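DNA ligase (Aquifex aeolicus, PDB 3QWU) probably catalyses ATP-dependent joining of nucleic acid strands through an adenylated enzyme intermediate, and binds adenosine and calcium. Local coordinates at residues A[138-143]-A[321-326]. Sequence-based numbering, arbitrary orientation. Where two conformers were deposited one is given.
With CA (calcium ion), chain D.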
loop_
_atom_site.group_PDB
_atom_site.type_symbol
_atom_site.label_atom_id
_atom_site.label_comp_id
_atom_site.label_asym_id
_atom_site.label_seq_id
_atom_site.Cartn_x
_atom_site.Cartn_y
_atom_site.Cartn_z
ATOM N N ASN A 138 -25.476 9.235 -7.060
ATOM C CA ASN A 138 -25.228 8.091 -7.891
ATOM C C ASN A 138 -24.769 6.914 -7.036
ATOM O O ASN A 138 -24.390 7.098 -5.915
ATOM C CB ASN A 138 -24.217 8.411 -9.000
ATOM C CG ASN A 138 -22.776 8.296 -8.552
ATOM O OD1 ASN A 138 -22.182 7.218 -8.574
ATOM N ND2 ASN A 138 -22.202 9.418 -8.157
ATOM N N PRO A 139 -24.837 5.683 -7.569
ATOM C CA PRO A 139 -24.614 4.547 -6.689
ATOM C C PRO A 139 -23.225 4.015 -6.757
ATOM O O PRO A 139 -22.940 3.065 -6.086
ATOM C CB PRO A 139 -25.587 3.495 -7.230
ATOM C CG PRO A 139 -25.834 3.922 -8.706
ATOM C CD PRO A 139 -25.187 5.247 -8.924
ATOM N N TYR A 140 -22.351 4.620 -7.537
ATOM C CA TYR A 140 -20.999 4.084 -7.686
ATOM C C TYR A 140 -19.881 4.843 -6.924
ATOM O O TYR A 140 -18.887 4.258 -6.557
ATOM C CB TYR A 140 -20.653 4.066 -9.162
ATOM C CG TYR A 140 -21.461 3.081 -9.944
ATOM C CD1 TYR A 140 -21.300 1.744 -9.746
ATOM C CD2 TYR A 140 -22.419 3.504 -10.863
ATOM C CE1 TYR A 140 -22.027 0.836 -10.476
ATOM C CE2 TYR A 140 -23.156 2.623 -11.581
ATOM C CZ TYR A 140 -22.962 1.269 -11.390
ATOM O OH TYR A 140 -23.682 0.353 -12.103
ATOM N N ILE A 141 -20.073 6.131 -6.699
ATOM C CA ILE A 141 -19.020 7.056 -6.327
ATOM C C ILE A 141 -19.647 8.037 -5.331
ATOM O O ILE A 141 -20.668 8.672 -5.617
ATOM C CB ILE A 141 -18.543 7.795 -7.623
ATOM C CG1 ILE A 141 -17.843 6.799 -8.565
ATOM C CG2 ILE A 141 -17.616 8.963 -7.342
ATOM C CD1 ILE A 141 -16.610 6.135 -7.962
ATOM N N GLU A 142 -19.086 8.091 -4.137
ATOM C CA GLU A 142 -19.493 8.996 -3.079
ATOM C C GLU A 142 -19.286 10.443 -3.516
ATOM O O GLU A 142 -20.132 11.304 -3.329
ATOM C CB GLU A 142 -18.590 8.669 -1.897
ATOM C CG GLU A 142 -18.683 9.554 -0.690
ATOM C CD GLU A 142 -17.487 9.322 0.225
ATOM O OE1 GLU A 142 -16.800 8.277 0.019
ATOM O OE2 GLU A 142 -17.239 10.185 1.111
ATOM N N GLU A 143 -18.112 10.692 -4.116
ATOM C CA GLU A 143 -17.705 12.052 -4.558
ATOM C C GLU A 143 -18.557 12.601 -5.701
ATOM O O GLU A 143 -19.074 11.846 -6.533
ATOM C CB GLU A 143 -16.225 12.080 -5.055
ATOM C CG GLU A 143 -15.115 11.960 -3.971
ATOM C CD GLU A 143 -13.681 12.157 -4.545
ATOM O OE1 GLU A 143 -13.170 11.251 -5.262
ATOM O OE2 GLU A 143 -13.052 13.229 -4.264
ATOM N N GLU A 321 -28.950 -5.933 -6.846
ATOM C CA GLU A 321 -28.492 -7.286 -7.182
ATOM C C GLU A 321 -27.181 -7.215 -7.993
ATOM O O GLU A 321 -26.253 -8.017 -7.769
ATOM C CB GLU A 321 -29.607 -8.099 -7.872
ATOM C CG GLU A 321 -30.815 -8.383 -6.905
ATOM C CD GLU A 321 -31.961 -9.233 -7.499
ATOM O OE1 GLU A 321 -32.106 -9.320 -8.745
ATOM O OE2 GLU A 321 -32.744 -9.803 -6.697
ATOM N N LEU A 322 -27.063 -6.235 -8.890
ATOM C CA LEU A 322 -25.771 -6.051 -9.565
ATOM C C LEU A 322 -24.622 -5.779 -8.559
ATOM O O LEU A 322 -23.571 -6.428 -8.601
ATOM C CB LEU A 322 -25.825 -4.961 -10.640
ATOM C CG LEU A 322 -24.470 -4.829 -11.349
ATOM C CD1 LEU A 322 -24.078 -6.220 -11.945
ATOM C CD2 LEU A 322 -24.412 -3.686 -12.386
ATOM N N LEU A 323 -24.829 -4.854 -7.643
ATOM C CA LEU A 323 -23.763 -4.473 -6.740
ATOM C C LEU A 323 -23.339 -5.607 -5.766
ATOM O O LEU A 323 -22.180 -5.727 -5.441
ATOM C CB LEU A 323 -24.114 -3.166 -6.017
ATOM C CG LEU A 323 -23.592 -1.871 -6.680
ATOM C CD1 LEU A 323 -23.789 -1.857 -8.137
ATOM C CD2 LEU A 323 -24.254 -0.640 -6.076
ATOM N N SER A 324 -24.261 -6.440 -5.320
ATOM C CA SER A 324 -23.889 -7.626 -4.522
ATOM C C SER A 324 -22.919 -8.570 -5.258
ATOM O O SER A 324 -22.024 -9.129 -4.638
ATOM C CB SER A 324 -25.133 -8.406 -4.093
ATOM O OG SER A 324 -26.031 -7.548 -3.412
ATOM N N LYS A 325 -23.079 -8.729 -6.569
ATOM C CA LYS A 325 -22.232 -9.657 -7.322
ATOM C C LYS A 325 -20.786 -9.189 -7.540
ATOM O O LYS A 325 -19.913 -10.017 -7.745
ATOM C CB LYS A 325 -22.852 -9.999 -8.679
ATOM C CG LYS A 325 -23.850 -11.161 -8.660
ATOM C CD LYS A 325 -25.303 -10.706 -8.825
ATOM C CE LYS A 325 -26.191 -11.665 -9.663
ATOM N NZ LYS A 325 -27.365 -10.910 -10.200
ATOM N N THR A 326 -20.512 -7.886 -7.509
ATOM C CA THR A 326 -19.119 -7.412 -7.676
ATOM C C THR A 326 -18.427 -7.437 -6.304
ATOM O O THR A 326 -17.861 -8.462 -5.870
ATOM C CB THR A 326 -19.041 -6.007 -8.357
ATOM O OG1 THR A 326 -19.086 -4.966 -7.366
ATOM C CG2 THR A 326 -20.187 -5.837 -9.408
HETATM CA CA CA D . -11.591 12.199 -7.016
HETATM O O HOH W 1 -9.944 11.451 -8.340
HETATM O O HOH W 2 -12.141 10.084 -7.876
#
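The loop between strands 127-134 and 153-161 of the nucleotidyltransferase-like ligase domain meets helix 313-325 of the C-terminal region through Pro139, Tyr140, Leu322 and Leu323, an example of an apolar domain interface whose loop also supplies a calcium ligand, Glu143, farther along the chain. Leu323 puts one methyl on each of two neighbours. Leu323 CD1 approaches the Tyr140 ring obliquely, 4.0 Å from Tyr140 CE1, while Leu323 CD2 lies 3.9 Å from Pro139 O, a carbonyl that accepts a hydrogen bond from Lys350. Phe348 of strand 343-352 touches both Pro139 and Leu323, so this strand shares in the packing. At the far end of the tyrosine, Tyr140 OH comes within 4.1 Å of Leu322 CD2, the two side chains crossing at about a right angle; this buried hydroxyl has no hydrogen-bonding partner in the model. With CG anti to the carbonyl carbon (chi1 -68°), the Tyr140 ring carries its OH end nearer to the helix than its CB, and it also meets the ring of Tyr84. The loop keeps its own shape through an Asx turn: Asn138 OD1 accepts from Tyr140 N at 2.8 Å, with the donor tilted 33° from the carbonyl plane, and more weakly from Ile141 N. Three residues beyond Tyr140, the same loop enters the calcium site that Asp82 and Asp239 complete, where Glu143 OE1 binds the calcium ion at 2.5 Å alongside two waters.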